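Phosphosugar isomerase (Escherichia coli O6:H1, PDB 5UQI) probably interconverts arabinose-5-phosphate and ribulose-5-phosphate as a sugar isomerase of the GutQ/KpsF subfamily, and binds arabinose-5-phosphate. Local coordinates at residues H12-V24 and A147-V160. Residues are numbered along the deposited sequence; the frame is centred on the assembly and turned at random.
With A5P (arabinose-5-phosphate), chain B.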
loop_
_atom_site.group_PDB
_atom_site.type_symbol
_atom_site.label_atom_id
_atom_site.label_comp_id
_atom_site.label_asym_id
_atom_site.label_seq_id
_atom_site.Cartn_x
_atom_site.Cartn_y
_atom_site.Cartn_z
ATOM N N HIS A 12 18.092 17.785 2.212
ATOM C CA HIS A 12 16.839 18.511 2.506
ATOM C C HIS A 12 15.653 17.606 2.060
ATOM O O HIS A 12 14.702 17.381 2.808
ATOM C CB HIS A 12 16.807 19.890 1.790
ATOM C CG HIS A 12 15.435 20.506 1.696
ATOM N ND1 HIS A 12 14.811 21.102 2.777
ATOM C CD2 HIS A 12 14.553 20.589 0.662
ATOM C CE1 HIS A 12 13.616 21.536 2.411
ATOM N NE2 HIS A 12 13.435 21.241 1.134
ATOM N N PHE A 13 15.763 17.052 0.847
ATOM C CA PHE A 13 14.626 16.282 0.352
ATOM C C PHE A 13 14.504 14.984 1.141
ATOM O O PHE A 13 13.391 14.527 1.427
ATOM C CB PHE A 13 14.784 16.019 -1.139
ATOM C CG PHE A 13 14.647 17.260 -2.001
ATOM C CD1 PHE A 13 13.479 18.025 -2.001
ATOM C CD2 PHE A 13 15.690 17.653 -2.826
ATOM C CE1 PHE A 13 13.364 19.186 -2.807
ATOM C CE2 PHE A 13 15.557 18.788 -3.663
ATOM C CZ PHE A 13 14.414 19.572 -3.640
ATOM N N MET A 14 15.643 14.345 1.435
ATOM C CA MET A 14 15.650 13.134 2.260
ATOM C C MET A 14 15.039 13.373 3.615
ATOM O O MET A 14 14.256 12.568 4.105
ATOM C CB MET A 14 17.079 12.532 2.411
ATOM C CG MET A 14 17.731 12.177 1.091
ATOM S SD MET A 14 19.279 11.314 1.471
ATOM C CE MET A 14 18.777 9.799 2.279
ATOM N N HIS A 15 15.390 14.531 4.194
ATOM C CA HIS A 15 14.859 14.854 5.491
ATOM C C HIS A 15 13.332 15.066 5.469
ATOM O O HIS A 15 12.664 14.630 6.431
ATOM C CB HIS A 15 15.579 16.123 5.996
ATOM C CG HIS A 15 15.032 16.647 7.284
ATOM N ND1 HIS A 15 15.252 16.034 8.499
ATOM C CD2 HIS A 15 14.264 17.733 7.536
ATOM C CE1 HIS A 15 14.628 16.716 9.446
ATOM N NE2 HIS A 15 14.037 17.758 8.892
ATOM N N ASN A 16 12.798 15.663 4.381
ATOM C CA ASN A 16 11.346 15.831 4.260
ATOM C C ASN A 16 10.695 14.435 4.310
ATOM O O ASN A 16 9.644 14.244 4.950
ATOM C CB ASN A 16 10.963 16.529 2.946
ATOM C CG ASN A 16 11.233 18.015 3.002
ATOM O OD1 ASN A 16 11.555 18.529 4.079
ATOM N ND2 ASN A 16 11.087 18.707 1.880
ATOM N N GLU A 17 11.289 13.478 3.604
ATOM C CA GLU A 17 10.693 12.105 3.611
ATOM C C GLU A 17 10.786 11.433 4.967
ATOM O O GLU A 17 9.838 10.797 5.460
ATOM C CB GLU A 17 11.301 11.182 2.501
ATOM C CG GLU A 17 11.024 11.725 1.124
ATOM C CD GLU A 17 11.125 10.667 0.055
ATOM O OE1 GLU A 17 11.243 9.467 0.397
ATOM O OE2 GLU A 17 11.131 11.073 -1.117
ATOM N N LEU A 18 11.917 11.659 5.634
ATOM C CA LEU A 18 12.117 11.156 6.973
ATOM C C LEU A 18 11.018 11.712 7.899
ATOM O O LEU A 18 10.453 10.944 8.670
ATOM C CB LEU A 18 13.513 11.581 7.457
ATOM C CG LEU A 18 13.962 11.113 8.871
ATOM C CD1 LEU A 18 14.432 9.670 8.842
ATOM C CD2 LEU A 18 15.092 11.987 9.407
ATOM N N LYS A 19 10.732 13.006 7.796
ATOM C CA LYS A 19 9.697 13.616 8.661
ATOM C C LYS A 19 8.326 12.988 8.433
ATOM O O LYS A 19 7.576 12.751 9.380
ATOM C CB LYS A 19 9.621 15.118 8.458
ATOM C CG LYS A 19 10.795 15.848 9.104
ATOM C CD LYS A 19 10.601 17.360 8.903
ATOM C CE LYS A 19 9.490 17.931 9.802
ATOM N NZ LYS A 19 8.778 19.097 9.190
ATOM N N ALA A 20 8.020 12.739 7.169
ATOM C CA ALA A 20 6.702 12.142 6.824
ATOM C C ALA A 20 6.563 10.757 7.462
ATOM O O ALA A 20 5.495 10.388 7.941
ATOM C CB ALA A 20 6.579 12.105 5.301
ATOM N N VAL A 21 7.635 9.983 7.447
ATOM C CA VAL A 21 7.622 8.653 8.087
ATOM C C VAL A 21 7.419 8.794 9.606
ATOM O O VAL A 21 6.566 8.129 10.190
ATOM C CB VAL A 21 8.882 7.857 7.749
ATOM C CG1 VAL A 21 8.956 6.539 8.525
ATOM C CG2 VAL A 21 8.902 7.608 6.231
ATOM N N GLU A 22 8.137 9.745 10.194
ATOM C CA GLU A 22 8.041 9.985 11.630
ATOM C C GLU A 22 6.623 10.338 12.028
ATOM O O GLU A 22 6.193 9.858 13.083
ATOM C CB GLU A 22 8.950 11.169 12.043
ATOM C CG GLU A 22 10.426 10.889 12.134
ATOM C CD GLU A 22 11.234 12.085 12.709
ATOM O OE1 GLU A 22 10.719 13.212 12.760
ATOM O OE2 GLU A 22 12.420 11.899 13.086
ATOM N N GLU A 23 5.930 11.151 11.224
ATOM C CA GLU A 23 4.560 11.639 11.469
ATOM C C GLU A 23 3.687 10.412 11.610
ATOM O O GLU A 23 2.843 10.333 12.496
ATOM C CB GLU A 23 4.014 12.489 10.324
ATOM C CG GLU A 23 4.808 13.746 9.988
ATOM C CD GLU A 23 4.604 14.893 10.956
ATOM O OE1 GLU A 23 3.587 14.898 11.694
ATOM O OE2 GLU A 23 5.469 15.805 10.954
ATOM N N VAL A 24 3.937 9.406 10.759
ATOM C CA VAL A 24 3.109 8.185 10.782
ATOM C C VAL A 24 3.429 7.274 11.981
ATOM O O VAL A 24 2.496 6.760 12.620
ATOM C CB VAL A 24 3.182 7.389 9.419
ATOM C CG1 VAL A 24 2.427 6.067 9.521
ATOM C CG2 VAL A 24 2.621 8.262 8.296
ATOM N N ALA A 147 7.651 16.114 -0.839
ATOM C CA ALA A 147 8.978 16.639 -0.493
ATOM C C ALA A 147 9.390 17.798 -1.385
ATOM O O ALA A 147 10.290 18.551 -1.012
ATOM C CB ALA A 147 10.025 15.508 -0.539
ATOM N N ASP A 148 8.747 17.956 -2.544
ATOM C CA ASP A 148 9.180 18.987 -3.512
ATOM C C ASP A 148 8.575 20.345 -3.112
ATOM O O ASP A 148 7.583 20.377 -2.377
ATOM C CB ASP A 148 8.811 18.610 -4.968
ATOM C CG ASP A 148 7.311 18.306 -5.172
ATOM O OD1 ASP A 148 6.707 17.582 -4.334
ATOM O OD2 ASP A 148 6.731 18.809 -6.200
ATOM N N ASN A 149 9.141 21.454 -3.591
ATOM C CA ASN A 149 8.615 22.779 -3.193
ATOM C C ASN A 149 7.163 22.980 -3.608
ATOM O O ASN A 149 6.370 23.544 -2.841
ATOM C CB ASN A 149 9.516 23.911 -3.678
ATOM C CG ASN A 149 10.828 23.988 -2.893
ATOM O OD1 ASN A 149 11.334 22.979 -2.355
ATOM N ND2 ASN A 149 11.403 25.192 -2.836
ATOM N N LEU A 150 6.829 22.472 -4.796
ATOM C CA LEU A 150 5.474 22.472 -5.350
ATOM C C LEU A 150 4.496 21.542 -4.603
ATOM O O LEU A 150 3.274 21.773 -4.631
ATOM C CB LEU A 150 5.539 22.041 -6.822
ATOM C CG LEU A 150 6.474 22.750 -7.823
ATOM C CD1 LEU A 150 6.911 21.816 -8.968
ATOM C CD2 LEU A 150 5.786 24.015 -8.337
ATOM N N GLY A 151 5.023 20.490 -3.964
ATOM C CA GLY A 151 4.222 19.547 -3.160
ATOM C C GLY A 151 3.406 18.614 -4.043
ATOM O O GLY A 151 2.338 18.105 -3.629
ATOM N N LEU A 152 3.931 18.362 -5.246
ATOM C CA LEU A 152 3.214 17.629 -6.294
ATOM C C LEU A 152 3.749 16.221 -6.540
ATOM O O LEU A 152 2.982 15.364 -6.959
ATOM C CB LEU A 152 3.326 18.402 -7.601
ATOM C CG LEU A 152 2.557 19.726 -7.712
ATOM C CD1 LEU A 152 2.902 20.375 -9.048
ATOM C CD2 LEU A 152 1.052 19.540 -7.533
ATOM N N ALA A 153 5.051 15.998 -6.314
ATOM C CA ALA A 153 5.684 14.707 -6.668
ATOM C C ALA A 153 5.512 13.663 -5.543
ATOM O O ALA A 153 5.913 13.939 -4.406
ATOM C CB ALA A 153 7.174 14.912 -7.003
ATOM N N PRO A 154 4.904 12.463 -5.846
ATOM C CA PRO A 154 4.903 11.419 -4.799
ATOM C C PRO A 154 6.308 11.062 -4.348
ATOM O O PRO A 154 7.184 10.611 -5.156
ATOM C CB PRO A 154 4.234 10.211 -5.501
ATOM C CG PRO A 154 3.275 10.870 -6.431
ATOM C CD PRO A 154 3.967 12.115 -6.941
ATOM N N SER A 155 6.550 11.307 -3.066
ATOM C CA SER A 155 7.915 11.216 -2.527
ATOM C C SER A 155 7.640 10.902 -1.082
ATOM O O SER A 155 7.720 9.728 -0.685
ATOM C CB SER A 155 8.660 12.561 -2.717
ATOM O OG SER A 155 7.735 13.614 -2.392
ATOM N N CYS A 156 7.189 11.900 -0.308
ATOM C CA CYS A 156 6.772 11.585 1.056
ATOM C C CYS A 156 5.661 10.493 1.012
ATOM O O CYS A 156 5.733 9.560 1.809
ATOM C CB CYS A 156 6.236 12.797 1.766
ATOM S SG CYS A 156 7.539 14.023 2.003
ATOM N N SER A 157 4.651 10.622 0.146
ATOM C CA SER A 157 3.514 9.684 0.252
ATOM C C SER A 157 3.897 8.250 -0.191
ATOM O O SER A 157 3.526 7.291 0.512
ATOM C CB SER A 157 2.326 10.133 -0.552
ATOM O OG SER A 157 2.756 10.266 -1.896
ATOM N N SER A 158 4.596 8.094 -1.315
ATOM C CA SER A 158 4.970 6.760 -1.793
ATOM C C SER A 158 5.918 6.104 -0.802
ATOM O O SER A 158 5.817 4.886 -0.558
ATOM C CB SER A 158 5.571 6.886 -3.234
ATOM O OG SER A 158 6.513 7.998 -3.251
ATOM N N THR A 159 6.823 6.873 -0.215
ATOM C CA THR A 159 7.733 6.293 0.753
ATOM C C THR A 159 6.993 5.916 2.020
ATOM O O THR A 159 7.265 4.863 2.529
ATOM C CB THR A 159 8.908 7.250 1.101
ATOM O OG1 THR A 159 9.712 7.342 -0.101
ATOM C CG2 THR A 159 9.777 6.748 2.294
ATOM N N VAL A 160 6.049 6.753 2.509
ATOM C CA VAL A 160 5.359 6.379 3.734
ATOM C C VAL A 160 4.552 5.077 3.566
ATOM O O VAL A 160 4.518 4.201 4.464
ATOM C CB VAL A 160 4.411 7.521 4.166
ATOM C CG1 VAL A 160 3.608 7.073 5.343
ATOM C CG2 VAL A 160 5.264 8.720 4.591
HETATM C C1 A5P B . 1.251 10.792 -10.031
HETATM O O1 A5P B . 1.938 11.318 -9.260
HETATM C C2 A5P B . 1.123 9.343 -9.912
HETATM O O2 A5P B . 2.324 8.644 -10.004
HETATM C C3 A5P B . 0.382 9.199 -8.653
HETATM O O3 A5P B . 0.884 8.172 -7.791
HETATM C C4 A5P B . -0.898 8.873 -9.379
HETATM O O4 A5P B . -1.459 10.053 -9.929
HETATM C C5 A5P B . -1.903 8.188 -8.505
HETATM O O5 A5P B . -2.284 9.062 -7.509
HETATM P P A5P B . -2.961 8.370 -6.239
HETATM O O1P A5P B . -1.874 7.743 -5.347
HETATM O O2P A5P B . -3.663 9.640 -5.524
HETATM O O3P A5P B . -3.826 7.318 -6.720
HETATM O O HOH W 1 11.023 21.199 -0.426
#
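Glu17 sets CG anti to its carbonyl carbon (chi1 -62°) and runs on extended, carrying its carboxylate across to Thr159, whose OG1, likewise anti to the carbonyl carbon (chi1 -68°), lies beside its own backbone N. The two side chains meet at about a right angle, and Thr159 OG1 donates to Glu17 OE1 over 2.7 Å from above the carboxylate plane. In this SIS-domain fold, built on a parallel sheet, the N-terminal helix 3-25 packs on the loop before helix 156-175 and on that helix's first turn; the short helical segments cross at -52°. Next to the polar pair, toward the C-terminal end of 12-24, the seam is apolar: Ala20 CB rests on Cys156 CB at 3.6 Å and also touches Val160 CG2, which Val21 CG2 slides past, while Val24 CG2 presses tightly on Val160 CG1. Nearer residue 12, Asn16 ND2 donates to Ala147 O at 3.0 Å, the oxygen lying in the amide plane, and the same oxygen meets the edge of the Phe13 ring. Ala147 N in turn donates to Ser155 OG (2.9 Å, nearly straight), and that hydroxyl donates to Ala153 O, so it bridges the two residues next to Pro154, whose CG touches the bound arabinose-5-phosphate. One water joins His12 NE2 to the loop, donating to Ala147 O and, at 2.6 Å, to Asn149 OD1.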